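Local coordinates for protein multiheme cytochrome cf (Carboxydothermus ferrireducens DSM 11255, PDB 6QVM) that probably acts as an extracellular Fe(III) reductase of the S-layer, passing electrons through its eleven c-type hemes to insoluble iron substrates, at residues D251-M256 against V273-T278; L257-N262 against L280-K285; K285-M290 against Y340-T345; P291-K296 against V302-T307. All coordinates share one frame; numbering follows the deposited sequence.

Interaction 1. Residues D251-M256 against V273-T278; sequences DFFGSM and VINSPT. With HEC (heme c), chain J.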
# COMPACT_ATOMS: atom_id res chain seq x y z
N ASP A 251 -6.38 -22.70 11.53
CA ASP A 251 -5.22 -23.55 11.25
C ASP A 251 -3.96 -22.73 10.99
O ASP A 251 -2.85 -23.28 11.05
CB ASP A 251 -5.51 -24.48 10.06
CG ASP A 251 -6.05 -23.73 8.85
OD1 ASP A 251 -5.31 -22.90 8.28
OD2 ASP A 251 -7.21 -23.98 8.46
N PHE A 252 -4.11 -21.44 10.70
CA PHE A 252 -2.96 -20.57 10.48
C PHE A 252 -2.06 -20.49 11.71
O PHE A 252 -0.84 -20.28 11.57
CB PHE A 252 -3.46 -19.18 10.09
CG PHE A 252 -2.40 -18.11 10.05
CD1 PHE A 252 -1.58 -17.96 8.93
CD2 PHE A 252 -2.23 -17.24 11.11
CE1 PHE A 252 -0.62 -16.97 8.89
CE2 PHE A 252 -1.28 -16.25 11.07
CZ PHE A 252 -0.47 -16.11 9.96
N PHE A 253 -2.61 -20.67 12.90
CA PHE A 253 -1.85 -20.51 14.13
C PHE A 253 -1.29 -21.82 14.67
O PHE A 253 -0.69 -21.82 15.75
CB PHE A 253 -2.71 -19.83 15.20
CG PHE A 253 -3.15 -18.44 14.84
CD1 PHE A 253 -2.35 -17.35 15.12
CD2 PHE A 253 -4.38 -18.22 14.23
CE1 PHE A 253 -2.75 -16.07 14.79
CE2 PHE A 253 -4.79 -16.95 13.90
CZ PHE A 253 -3.97 -15.87 14.17
N GLY A 254 -1.45 -22.92 13.95
CA GLY A 254 -0.93 -24.19 14.45
C GLY A 254 -1.54 -24.56 15.79
O GLY A 254 -2.76 -24.53 15.97
N SER A 255 -0.68 -24.90 16.74
CA SER A 255 -1.11 -25.33 18.06
C SER A 255 -0.74 -24.34 19.16
O SER A 255 -0.78 -24.70 20.34
CB SER A 255 -0.55 -26.72 18.38
OG SER A 255 0.79 -26.83 17.95
N MET A 256 -0.40 -23.10 18.80
CA MET A 256 0.01 -22.13 19.81
C MET A 256 -1.15 -21.41 20.48
O MET A 256 -0.91 -20.58 21.36
CB MET A 256 0.97 -21.09 19.21
CG MET A 256 0.43 -20.38 17.99
SD MET A 256 0.91 -18.65 17.88
CE MET A 256 -0.27 -17.92 19.00
N VAL A 273 -10.51 -15.77 12.54
CA VAL A 273 -9.79 -15.14 13.63
C VAL A 273 -9.41 -13.73 13.20
O VAL A 273 -8.81 -13.54 12.14
CB VAL A 273 -8.53 -15.94 14.03
CG1 VAL A 273 -7.81 -15.26 15.19
CG2 VAL A 273 -8.90 -17.37 14.36
N ILE A 274 -9.78 -12.74 14.01
CA ILE A 274 -9.41 -11.36 13.75
C ILE A 274 -8.05 -11.12 14.40
O ILE A 274 -7.90 -11.25 15.62
CB ILE A 274 -10.47 -10.39 14.29
CG1 ILE A 274 -11.86 -10.79 13.77
CG2 ILE A 274 -10.15 -8.96 13.88
CD1 ILE A 274 -11.91 -11.02 12.26
N ASN A 275 -7.07 -10.77 13.58
CA ASN A 275 -5.65 -10.86 13.94
C ASN A 275 -5.04 -9.47 14.02
O ASN A 275 -4.82 -8.83 12.99
CB ASN A 275 -4.92 -11.74 12.92
CG ASN A 275 -3.46 -11.95 13.27
OD1 ASN A 275 -3.06 -11.86 14.42
ND2 ASN A 275 -2.65 -12.23 12.25
N SER A 276 -4.75 -9.02 15.24
CA SER A 276 -4.16 -7.71 15.49
C SER A 276 -2.81 -7.88 16.18
O SER A 276 -2.48 -9.00 16.60
CB SER A 276 -5.11 -6.86 16.35
OG SER A 276 -5.00 -7.21 17.72
N PRO A 277 -1.99 -6.83 16.30
CA PRO A 277 -0.65 -7.02 16.89
C PRO A 277 -0.64 -7.58 18.31
O PRO A 277 0.33 -8.25 18.68
CB PRO A 277 -0.05 -5.60 16.84
CG PRO A 277 -0.73 -4.96 15.69
CD PRO A 277 -2.13 -5.50 15.68
N THR A 278 -1.69 -7.34 19.10
CA THR A 278 -1.68 -7.77 20.50
C THR A 278 -2.74 -8.80 20.84
O THR A 278 -2.62 -9.45 21.88
CB THR A 278 -1.84 -6.56 21.44
OG1 THR A 278 -3.03 -5.86 21.09
CG2 THR A 278 -0.64 -5.63 21.35
FE HEC J . -4.94 0.65 7.35
CHA HEC J . -3.84 -1.08 10.07
CHB HEC J . -2.26 2.81 7.65
CHC HEC J . -5.71 2.05 4.30
CHD HEC J . -7.92 -1.09 7.32
NA HEC J . -3.34 0.83 8.61
C1A HEC J . -3.11 0.03 9.71
C2A HEC J . -1.96 0.56 10.41
C3A HEC J . -1.52 1.63 9.75
C4A HEC J . -2.39 1.83 8.61
CMA HEC J . -0.33 2.52 10.15
CAA HEC J . -1.36 -0.02 11.71
CBA HEC J . -0.23 -0.98 11.35
CGA HEC J . 0.44 -1.43 12.63
O1A HEC J . -0.27 -1.66 13.65
O2A HEC J . 1.69 -1.56 12.61
NB HEC J . -4.14 2.15 6.20
C1B HEC J . -3.00 2.88 6.49
C2B HEC J . -2.71 3.73 5.36
C3B HEC J . -3.67 3.53 4.43
C4B HEC J . -4.59 2.53 4.94
CMB HEC J . -1.52 4.72 5.32
CAB HEC J . -3.80 4.23 3.05
CBB HEC J . -2.55 4.01 2.15
NC HEC J . -6.55 0.55 6.09
C1C HEC J . -6.62 1.14 4.84
C2C HEC J . -7.83 0.67 4.17
C3C HEC J . -8.42 -0.25 4.98
C4C HEC J . -7.64 -0.31 6.21
CMC HEC J . -8.24 1.05 2.73
CAC HEC J . -9.74 -1.03 4.73
CBC HEC J . -9.73 -1.91 3.45
ND HEC J . -5.76 -0.84 8.51
C1D HEC J . -7.02 -1.42 8.31
C2D HEC J . -7.23 -2.41 9.33
C3D HEC J . -5.96 -2.40 10.19
C4D HEC J . -5.10 -1.40 9.60
CMD HEC J . -8.47 -3.30 9.54
CAD HEC J . -5.64 -3.29 11.40
CBD HEC J . -4.80 -4.45 10.84
CGD HEC J . -4.53 -5.51 11.87
O1D HEC J . -4.59 -5.19 13.08
O2D HEC J . -4.26 -6.68 11.47

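Interaction 2. Residues L257-N262 against L280-K285; sequences LLWSLN and LLFVGK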
# COMPACT_ATOMS: atom_id res chain seq x y z
N LEU A 257 -2.39 -21.70 20.08
CA LEU A 257 -3.53 -21.12 20.77
C LEU A 257 -3.90 -21.88 22.03
O LEU A 257 -4.76 -21.41 22.79
CB LEU A 257 -4.73 -21.04 19.83
CG LEU A 257 -4.46 -20.14 18.63
CD1 LEU A 257 -5.67 -20.03 17.71
CD2 LEU A 257 -4.01 -18.78 19.12
N LEU A 258 -3.27 -23.03 22.28
CA LEU A 258 -3.49 -23.84 23.47
C LEU A 258 -4.98 -24.12 23.66
O LEU A 258 -5.59 -23.77 24.67
CB LEU A 258 -2.88 -23.16 24.70
CG LEU A 258 -1.42 -22.75 24.52
CD1 LEU A 258 -0.88 -22.07 25.76
CD2 LEU A 258 -0.57 -23.96 24.13
N TRP A 259 -5.56 -24.76 22.64
CA TRP A 259 -7.01 -24.94 22.58
C TRP A 259 -7.54 -25.76 23.75
O TRP A 259 -8.67 -25.54 24.20
CB TRP A 259 -7.40 -25.60 21.26
CG TRP A 259 -7.50 -24.63 20.12
CD1 TRP A 259 -6.63 -24.52 19.07
CD2 TRP A 259 -8.50 -23.63 19.92
NE1 TRP A 259 -7.04 -23.52 18.23
CE2 TRP A 259 -8.18 -22.96 18.73
CE3 TRP A 259 -9.63 -23.24 20.64
CZ2 TRP A 259 -8.97 -21.91 18.23
CZ3 TRP A 259 -10.41 -22.21 20.14
CH2 TRP A 259 -10.07 -21.56 18.95
N SER A 260 -6.75 -26.71 24.26
CA SER A 260 -7.22 -27.53 25.37
C SER A 260 -7.45 -26.71 26.63
O SER A 260 -8.12 -27.20 27.55
CB SER A 260 -6.22 -28.65 25.66
OG SER A 260 -4.96 -28.13 26.02
N LEU A 261 -6.92 -25.49 26.70
CA LEU A 261 -7.21 -24.58 27.79
C LEU A 261 -8.48 -23.76 27.56
O LEU A 261 -8.87 -22.98 28.44
CB LEU A 261 -6.03 -23.62 28.00
CG LEU A 261 -4.62 -24.18 28.22
CD1 LEU A 261 -3.72 -23.12 28.85
CD2 LEU A 261 -4.63 -25.45 29.07
N ASN A 262 -9.12 -23.91 26.40
CA ASN A 262 -10.34 -23.19 26.07
C ASN A 262 -11.52 -24.12 26.33
O ASN A 262 -11.70 -25.12 25.62
CB ASN A 262 -10.32 -22.70 24.62
CG ASN A 262 -11.40 -21.67 24.33
OD1 ASN A 262 -12.40 -21.59 25.03
ND2 ASN A 262 -11.18 -20.87 23.30
N LEU A 280 -6.16 -11.63 19.57
CA LEU A 280 -6.95 -12.40 18.62
C LEU A 280 -8.41 -12.38 19.05
O LEU A 280 -8.72 -12.64 20.22
CB LEU A 280 -6.46 -13.84 18.54
CG LEU A 280 -5.03 -14.06 18.04
CD1 LEU A 280 -4.75 -15.55 17.91
CD2 LEU A 280 -4.81 -13.37 16.70
N LEU A 281 -9.30 -12.06 18.11
CA LEU A 281 -10.73 -12.23 18.29
C LEU A 281 -11.20 -13.38 17.41
O LEU A 281 -10.58 -13.69 16.39
CB LEU A 281 -11.49 -10.95 17.93
CG LEU A 281 -11.21 -9.70 18.77
CD1 LEU A 281 -12.13 -8.57 18.33
CD2 LEU A 281 -11.39 -9.97 20.26
N PHE A 282 -12.30 -14.01 17.81
CA PHE A 282 -12.76 -15.23 17.16
C PHE A 282 -14.21 -15.08 16.72
O PHE A 282 -15.04 -14.53 17.45
CB PHE A 282 -12.57 -16.43 18.09
CG PHE A 282 -11.13 -16.72 18.41
CD1 PHE A 282 -10.47 -16.02 19.40
CD2 PHE A 282 -10.42 -17.67 17.68
CE1 PHE A 282 -9.14 -16.26 19.68
CE2 PHE A 282 -9.08 -17.91 17.96
CZ PHE A 282 -8.45 -17.21 18.96
N VAL A 283 -14.49 -15.56 15.52
CA VAL A 283 -15.76 -15.35 14.84
C VAL A 283 -16.42 -16.70 14.62
O VAL A 283 -15.85 -17.58 13.96
CB VAL A 283 -15.57 -14.61 13.51
CG1 VAL A 283 -16.87 -14.55 12.73
CG2 VAL A 283 -15.03 -13.20 13.77
N GLY A 284 -17.62 -16.87 15.17
CA GLY A 284 -18.31 -18.14 15.12
C GLY A 284 -18.87 -18.47 13.75
O GLY A 284 -18.82 -17.69 12.81
N LYS A 285 -19.45 -19.67 13.66
CA LYS A 285 -20.11 -20.10 12.44
C LYS A 285 -21.30 -19.22 12.08
O LYS A 285 -21.67 -19.16 10.90
CB LYS A 285 -20.55 -21.56 12.56
CG LYS A 285 -19.39 -22.54 12.70
CD LYS A 285 -19.44 -23.59 11.60
CE LYS A 285 -18.10 -24.31 11.48
NZ LYS A 285 -17.06 -23.44 10.87

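Interaction 3. Residues K285-M290 against Y340-T345; sequences KDYKYM and YKELFT. With NGA (2-acetamido-2-deoxy-beta-D-galactopyranose), chain B; HEC (heme c), chain H.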
# COMPACT_ATOMS: atom_id res chain seq x y z
N LYS A 285 -19.45 -19.67 13.66
CA LYS A 285 -20.11 -20.10 12.44
C LYS A 285 -21.30 -19.22 12.08
O LYS A 285 -21.67 -19.16 10.90
CB LYS A 285 -20.55 -21.56 12.56
CG LYS A 285 -19.39 -22.54 12.70
CD LYS A 285 -19.44 -23.59 11.60
CE LYS A 285 -18.10 -24.31 11.48
NZ LYS A 285 -17.06 -23.44 10.87
N ASP A 286 -21.89 -18.53 13.06
CA ASP A 286 -22.96 -17.58 12.82
C ASP A 286 -22.45 -16.15 12.67
O ASP A 286 -23.25 -15.22 12.66
CB ASP A 286 -23.98 -17.65 13.96
CG ASP A 286 -23.39 -17.25 15.30
OD1 ASP A 286 -22.15 -17.27 15.43
OD2 ASP A 286 -24.18 -16.92 16.22
N TYR A 287 -21.13 -15.96 12.60
CA TYR A 287 -20.44 -14.69 12.39
C TYR A 287 -20.50 -13.75 13.58
O TYR A 287 -20.21 -12.55 13.43
CB TYR A 287 -20.95 -13.96 11.14
CG TYR A 287 -20.69 -14.73 9.88
CD1 TYR A 287 -19.47 -14.64 9.22
CD2 TYR A 287 -21.66 -15.56 9.35
CE1 TYR A 287 -19.23 -15.34 8.06
CE2 TYR A 287 -21.44 -16.28 8.19
CZ TYR A 287 -20.22 -16.16 7.55
OH TYR A 287 -19.97 -16.86 6.40
N LYS A 288 -20.86 -14.25 14.76
CA LYS A 288 -20.83 -13.44 15.97
C LYS A 288 -19.56 -13.72 16.74
O LYS A 288 -19.02 -14.83 16.70
CB LYS A 288 -22.05 -13.71 16.85
CG LYS A 288 -23.37 -13.45 16.18
CD LYS A 288 -24.48 -13.12 17.16
CE LYS A 288 -25.81 -13.01 16.44
NZ LYS A 288 -26.80 -12.21 17.22
N TYR A 289 -19.08 -12.71 17.46
CA TYR A 289 -17.87 -12.88 18.24
C TYR A 289 -18.10 -13.87 19.38
O TYR A 289 -19.23 -14.11 19.81
CB TYR A 289 -17.39 -11.53 18.77
CG TYR A 289 -16.82 -10.65 17.68
CD1 TYR A 289 -15.58 -10.92 17.12
CD2 TYR A 289 -17.53 -9.55 17.21
CE1 TYR A 289 -15.05 -10.12 16.13
CE2 TYR A 289 -17.01 -8.75 16.21
CZ TYR A 289 -15.77 -9.04 15.68
OH TYR A 289 -15.26 -8.25 14.69
N MET A 290 -17.00 -14.44 19.85
CA MET A 290 -16.99 -15.53 20.81
C MET A 290 -16.64 -15.03 22.20
O MET A 290 -16.10 -13.93 22.36
CB MET A 290 -16.00 -16.60 20.36
CG MET A 290 -16.20 -17.05 18.92
SD MET A 290 -17.00 -18.66 18.80
CE MET A 290 -16.04 -19.35 17.47
N TYR A 340 -26.11 -16.18 5.83
CA TYR A 340 -25.30 -15.16 5.19
C TYR A 340 -24.42 -15.80 4.12
O TYR A 340 -23.95 -16.93 4.28
CB TYR A 340 -24.44 -14.43 6.21
CG TYR A 340 -25.25 -13.63 7.21
CD1 TYR A 340 -25.63 -12.33 6.94
CD2 TYR A 340 -25.63 -14.19 8.43
CE1 TYR A 340 -26.37 -11.59 7.85
CE2 TYR A 340 -26.37 -13.46 9.35
CZ TYR A 340 -26.74 -12.16 9.05
OH TYR A 340 -27.50 -11.43 9.95
N LYS A 341 -24.24 -15.09 3.01
CA LYS A 341 -23.29 -15.48 1.98
C LYS A 341 -22.16 -14.45 1.96
O LYS A 341 -22.42 -13.25 1.87
CB LYS A 341 -23.95 -15.58 0.60
CG LYS A 341 -23.09 -16.31 -0.42
CD LYS A 341 -23.50 -16.02 -1.85
CE LYS A 341 -22.56 -16.70 -2.83
NZ LYS A 341 -22.57 -16.05 -4.17
N GLU A 342 -20.93 -14.93 2.05
CA GLU A 342 -19.77 -14.04 1.99
C GLU A 342 -19.53 -13.60 0.56
O GLU A 342 -19.39 -14.44 -0.34
CB GLU A 342 -18.55 -14.75 2.55
CG GLU A 342 -18.75 -15.28 3.96
CD GLU A 342 -17.55 -16.05 4.48
OE1 GLU A 342 -17.65 -16.64 5.58
OE2 GLU A 342 -16.50 -16.06 3.79
N LEU A 343 -19.49 -12.29 0.34
CA LEU A 343 -19.25 -11.73 -0.99
C LEU A 343 -17.80 -11.33 -1.21
O LEU A 343 -17.44 -10.99 -2.34
CB LEU A 343 -20.16 -10.52 -1.23
CG LEU A 343 -21.66 -10.80 -1.28
CD1 LEU A 343 -22.44 -9.55 -1.69
CD2 LEU A 343 -21.96 -11.95 -2.22
N PHE A 344 -16.98 -11.34 -0.16
CA PHE A 344 -15.57 -11.02 -0.34
C PHE A 344 -14.79 -12.26 -0.77
O PHE A 344 -15.15 -13.39 -0.46
CB PHE A 344 -14.97 -10.45 0.95
CG PHE A 344 -14.98 -11.39 2.11
CD1 PHE A 344 -13.89 -12.21 2.38
CD2 PHE A 344 -16.08 -11.46 2.97
CE1 PHE A 344 -13.89 -13.08 3.45
CE2 PHE A 344 -16.08 -12.32 4.05
CZ PHE A 344 -14.99 -13.14 4.28
N THR A 345 -13.69 -12.01 -1.48
CA THR A 345 -12.85 -13.09 -1.99
C THR A 345 -11.45 -13.12 -1.39
O THR A 345 -10.71 -14.07 -1.68
CB THR A 345 -12.73 -12.98 -3.52
OG1 THR A 345 -12.23 -11.69 -3.88
CG2 THR A 345 -14.08 -13.21 -4.18
C1 NGA B . -28.67 -10.71 9.97
C2 NGA B . -29.51 -10.57 11.25
C3 NGA B . -30.37 -9.32 11.39
C4 NGA B . -29.69 -8.15 10.70
C5 NGA B . -29.33 -8.48 9.25
C6 NGA B . -28.67 -7.27 8.59
C7 NGA B . -29.85 -12.84 11.89
C8 NGA B . -30.23 -14.17 11.32
N2 NGA B . -30.34 -11.76 11.29
O3 NGA B . -30.56 -8.96 12.76
O4 NGA B . -28.50 -7.82 11.38
O5 NGA B . -28.43 -9.56 9.18
O6 NGA B . -28.69 -7.40 7.18
O7 NGA B . -29.09 -12.76 12.85
FE HEC H . -11.74 -2.44 13.34
CHA HEC H . -8.39 -2.07 14.17
CHB HEC H . -12.00 -4.93 15.70
CHC HEC H . -15.12 -2.65 12.73
CHD HEC H . -11.40 -0.28 10.71
NA HEC H . -10.44 -3.33 14.68
C1A HEC H . -9.10 -3.05 14.83
C2A HEC H . -8.56 -3.94 15.84
C3A HEC H . -9.55 -4.73 16.26
C4A HEC H . -10.75 -4.36 15.55
CMA HEC H . -9.42 -5.84 17.33
CAA HEC H . -7.09 -3.95 16.33
CBA HEC H . -6.97 -2.89 17.42
CGA HEC H . -5.60 -2.90 18.04
O1A HEC H . -4.59 -2.73 17.30
O2A HEC H . -5.53 -3.06 19.28
NB HEC H . -13.27 -3.60 14.04
C1B HEC H . -13.17 -4.49 15.09
C2B HEC H . -14.50 -4.92 15.45
C3B HEC H . -15.38 -4.29 14.63
C4B HEC H . -14.61 -3.45 13.73
CMB HEC H . -14.82 -5.93 16.57
CAB HEC H . -16.92 -4.42 14.60
CBB HEC H . -17.56 -3.98 15.94
NC HEC H . -13.02 -1.64 11.96
C1C HEC H . -14.38 -1.83 11.90
C2C HEC H . -14.92 -1.00 10.83
C3C HEC H . -13.89 -0.34 10.27
C4C HEC H . -12.68 -0.74 10.97
CMC HEC H . -16.40 -0.94 10.43
CAC HEC H . -13.92 0.65 9.08
CBC HEC H . -14.72 1.92 9.45
ND HEC H . -10.14 -1.37 12.55
C1D HEC H . -10.28 -0.50 11.48
C2D HEC H . -9.02 0.19 11.29
C3D HEC H . -8.08 -0.37 12.37
C4D HEC H . -8.86 -1.33 13.10
CMD HEC H . -8.76 1.24 10.19
CAD HEC H . -6.60 0.01 12.64
CBD HEC H . -6.46 1.51 12.88
CGD HEC H . -6.93 1.87 14.26
O1D HEC H . -7.07 0.94 15.09
O2D HEC H . -7.17 3.07 14.54

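Interaction 4. Residues P291-K296 against V302-T307; sequences PYAFDK and VADSHT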
# COMPACT_ATOMS: atom_id res chain seq x y z
N PRO A 291 -16.94 -15.80 23.25
CA PRO A 291 -16.76 -15.29 24.62
C PRO A 291 -15.31 -15.08 25.04
O PRO A 291 -15.08 -14.36 26.02
CB PRO A 291 -17.44 -16.36 25.48
CG PRO A 291 -17.45 -17.59 24.65
CD PRO A 291 -17.65 -17.09 23.24
N TYR A 292 -14.33 -15.67 24.35
CA TYR A 292 -12.92 -15.49 24.70
C TYR A 292 -12.16 -14.80 23.58
O TYR A 292 -12.47 -14.98 22.40
CB TYR A 292 -12.22 -16.81 25.02
CG TYR A 292 -12.63 -17.49 26.30
CD1 TYR A 292 -12.94 -16.76 27.44
CD2 TYR A 292 -12.70 -18.87 26.37
CE1 TYR A 292 -13.31 -17.39 28.62
CE2 TYR A 292 -13.06 -19.52 27.53
CZ TYR A 292 -13.36 -18.77 28.66
OH TYR A 292 -13.73 -19.42 29.82
N ALA A 293 -11.17 -14.01 23.97
CA ALA A 293 -10.11 -13.56 23.07
C ALA A 293 -8.80 -14.20 23.51
O ALA A 293 -8.69 -14.70 24.63
CB ALA A 293 -10.00 -12.03 23.08
N PHE A 294 -7.81 -14.18 22.63
CA PHE A 294 -6.49 -14.69 22.95
C PHE A 294 -5.53 -13.52 23.09
O PHE A 294 -5.34 -12.75 22.14
CB PHE A 294 -5.99 -15.67 21.88
CG PHE A 294 -4.78 -16.45 22.31
CD1 PHE A 294 -3.50 -16.00 22.03
CD2 PHE A 294 -4.92 -17.64 23.00
CE1 PHE A 294 -2.39 -16.72 22.43
CE2 PHE A 294 -3.81 -18.36 23.41
CZ PHE A 294 -2.54 -17.90 23.12
N ASP A 295 -4.95 -13.37 24.27
CA ASP A 295 -3.97 -12.32 24.54
C ASP A 295 -2.58 -12.84 24.18
O ASP A 295 -2.10 -13.80 24.78
CB ASP A 295 -4.04 -11.90 26.00
CG ASP A 295 -3.16 -10.70 26.31
OD1 ASP A 295 -1.92 -10.86 26.35
OD2 ASP A 295 -3.71 -9.60 26.52
N LYS A 296 -1.93 -12.19 23.20
CA LYS A 296 -0.65 -12.70 22.71
C LYS A 296 0.47 -12.53 23.72
O LYS A 296 1.39 -13.35 23.76
CB LYS A 296 -0.29 -12.01 21.39
CG LYS A 296 -1.21 -12.36 20.24
CD LYS A 296 -0.81 -11.68 18.94
CE LYS A 296 -1.63 -12.23 17.78
NZ LYS A 296 -1.34 -11.53 16.50
N VAL A 302 -8.57 -14.95 27.46
CA VAL A 302 -9.18 -14.00 28.38
C VAL A 302 -10.63 -13.79 27.95
O VAL A 302 -11.02 -14.09 26.82
CB VAL A 302 -8.42 -12.66 28.44
CG1 VAL A 302 -6.97 -12.87 28.87
CG2 VAL A 302 -8.49 -11.93 27.11
N ALA A 303 -11.42 -13.26 28.88
CA ALA A 303 -12.83 -13.01 28.61
C ALA A 303 -13.01 -11.78 27.74
O ALA A 303 -12.32 -10.77 27.92
CB ALA A 303 -13.59 -12.84 29.93
N ASP A 304 -13.93 -11.87 26.78
CA ASP A 304 -14.18 -10.78 25.85
C ASP A 304 -15.67 -10.58 25.68
O ASP A 304 -16.43 -11.55 25.56
CB ASP A 304 -13.52 -11.06 24.49
CG ASP A 304 -13.39 -9.81 23.64
OD1 ASP A 304 -12.44 -9.03 23.87
OD2 ASP A 304 -14.25 -9.59 22.76
N SER A 305 -16.09 -9.31 25.64
CA SER A 305 -17.49 -8.94 25.66
C SER A 305 -18.01 -8.49 24.30
O SER A 305 -19.07 -7.87 24.22
CB SER A 305 -17.73 -7.85 26.70
OG SER A 305 -16.84 -6.77 26.51
N HIS A 306 -17.28 -8.78 23.22
CA HIS A 306 -17.80 -8.53 21.88
C HIS A 306 -18.91 -9.53 21.57
O HIS A 306 -18.75 -10.74 21.77
CB HIS A 306 -16.69 -8.64 20.84
CG HIS A 306 -15.83 -7.41 20.74
ND1 HIS A 306 -14.55 -7.36 21.24
CD2 HIS A 306 -16.06 -6.20 20.17
CE1 HIS A 306 -14.03 -6.17 21.00
NE2 HIS A 306 -14.93 -5.45 20.35
N THR A 307 -20.04 -9.02 21.08
CA THR A 307 -21.14 -9.88 20.65
C THR A 307 -21.69 -9.49 19.29
O THR A 307 -22.67 -10.10 18.85
CB THR A 307 -22.28 -9.87 21.68
OG1 THR A 307 -22.69 -8.52 21.94
CG2 THR A 307 -21.86 -10.55 22.98

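Interaction 1. Residues D251-M256 against V273-T278
Phe253 carries this contact, its ring meeting Val273 and Asn275 of the strand. The ring, with CG anti to the carbonyl carbon (chi1 -63°), brings its CE2 to 3.7 Å from Val273 CG1, the methyl meeting the ring obliquely as the two side chains approach from opposite directions. CZ of the same ring lies 4.1 Å from Asn275 CG; here the amide stands at the ring's edge, the two planes 84° apart. Phe252 packs from within its own segment, its CD2 3.6 Å above the centre of the Phe253 ring.

Polar bonding runs past the contact. The Asn275 amide is held from outside it, OD1 accepting from Lys296 NZ while ND2 donates to Asn245 O, which fixes the flip of the group. The Asn275 carbonyl O lies 2.7 Å from heme propionate oxygen O2D, and Pro277 CD comes within 3.6 Å of heme O1D. On the loop side, a type II' turn from Phe253 to Met256 reverses the chain.

The loop thus lies against an antiparallel sheet: strand 270-275 runs between strands 247-248 and 279-284, and Phe253 also touches Lys248 and Leu280 on those two neighbours.

Interaction 2. Residues L257-N262 against L280-K285
Leu257 and Leu280 mark the nearest approach of the two backbones, yet their CA atoms stay 9.6 Å apart, so the loop 257-262, with its short 3-10 segment at 259-261, is held off the strand by a layer of side chains. Leu257 forks across this gap. Its CD2 meets Leu280 CD1 at 3.5 Å, the side chains crossing at about a right angle, while its other methyl, CD1, sits 4.0 Å from Phe282 CE2, at the edge of the ring and near its plane. Trp259 makes an offset edge-to-face pair with the same phenylalanine: the edge of the indole's six-membered ring is turned toward the face of Phe282, with centroids 5.7 Å apart and planes at 75°. Leu257 CB in turn lies 3.7 Å above one face of the indole, offset toward the rim, and so limits its rotation. Replacing Phe282 by an alanine would probably leave the indole edge and Leu257 CD1 without their shared partner and open a gap beneath the loop. Phe282 also packs on Val273 and Phe294 of the two flanking strands, 270-275 and 292-295, and Trp301 from the edge strand 300-303 reaches Leu257, Trp259 and Phe282, completing the apolar layer between loop and sheet.

Interaction 3. Residues K285-M290 against Y340-T345
The hydroxyl of Tyr287 donates a very short hydrogen bond to Glu342 OE1, 2.5 Å from OH to OE1, and so ties a sheet-connecting loop to the beta hairpin formed by strands 333-336 and 339-342. The acceptor lies at the edge of the phenol, in its ring plane, but the carboxylate itself is turned 75° from that plane. An extended Glu342 side chain (chi2 177°) carries the acid group to the tyrosine. Its second oxygen, OE2, is hydrogen-bonded to Tyr272 OH of strand 270-275; the carboxylate is thus bonded by two phenol hydroxyls, one at each oxygen, which probably fixes its rotation. Beside this polar pair, Tyr287 and Tyr340 run antiparallel alongside one another, with Tyr287 CE2 4.0 Å from Tyr340 CB. Leu311 of helix 310-313 touches both tyrosines. Within the loop, Lys288 N gives Asp286 OD1 only a weak bond of 3.4 Å. Tyr289 meets a heme instead, its OH 3.0 Å from the porphyrin methyl CMB. Tyr340 is an O-glycosylation site: the sugar, 2-acetamido-2-deoxy-beta-D-galactopyranose, has its ring oxygen O5 in the plane of the phenol, at its edge, and its anomeric carbon C1 is bonded covalently to Tyr340 OH at 1.4 Å.

Interaction 4. Residues P291-K296 against V302-T307
Ala293 and Val302 form the antiparallel hydrogen-bonded pair at the tight centre of this contact. Val302 N reaches Ala293 O at 2.8 Å, almost along the carbonyl direction, and Ala293 N returns a bond to Val302 O at 2.9 Å. A third rung, Asp304 N to Pro291 O at 2.8 Å, continues the ladder past the non-hydrogen-bonded pair Tyr292 and Ala303, with the donor tilted 34° from the carbonyl plane. Asp304 lies on the same side as Ala293, their CB atoms 3.9 Å apart; with CG anti to the backbone N (chi1 -163°), its carboxylate extends past the Ala293 methyl. There OD2 accepts twice: from His306 ND1 at 2.7 Å, through its syn lone pair and close to the imidazole plane, and from His306 N at 3.2 Å, met from above the carboxylate plane. An asparagine in place of Asp304 would probably weaken this double grip by removing the carboxylate charge, leaving the imidazole freer to turn.

Farther along the face of Ala293 and Val302 the packing loosens, Asp295 CB coming no nearer than 4.2 Å to Val302 CG1. On the other side the side chains of Tyr292 and Ala303 diverge: Tyr292 CA still makes a CA-H...O contact with Val302 O (3.2 Å) and its hydroxyl bonds Asp263 OD1, but the Ala303 methyl is exposed.

The whole is a two-stranded antiparallel beta hairpin at the sheet's edge, followed by an Asx turn at Asp304, whose His306 belongs to a heme pocket.

Overall arrangement
Interactions 1 and 2 pack a loop on a five-stranded antiparallel sheet; interaction 4 pairs two of its strands. Ile274 N to Leu281 O (2.7 Å) joins interactions 1 and 2, and Leu280 N to Phe294 O (2.9 Å) joins 2 and 4, both with centres about 9 Å apart. Lys296 NZ, 2.8 Å from Ser276 O, links interaction 4 back to interaction 1. Interaction 3 shares Lys285 with interaction 2, and interaction 4 is nested inside the chain loop that interaction 3 closes. Asn275, Ser276 and Pro277 line one heme pocket; Ser276 also belongs to a second, to which Leu281, Tyr289 and His306 bring interactions 2, 3 and 4. Their irons, FE of chains J and H, lie 9.6 Å apart.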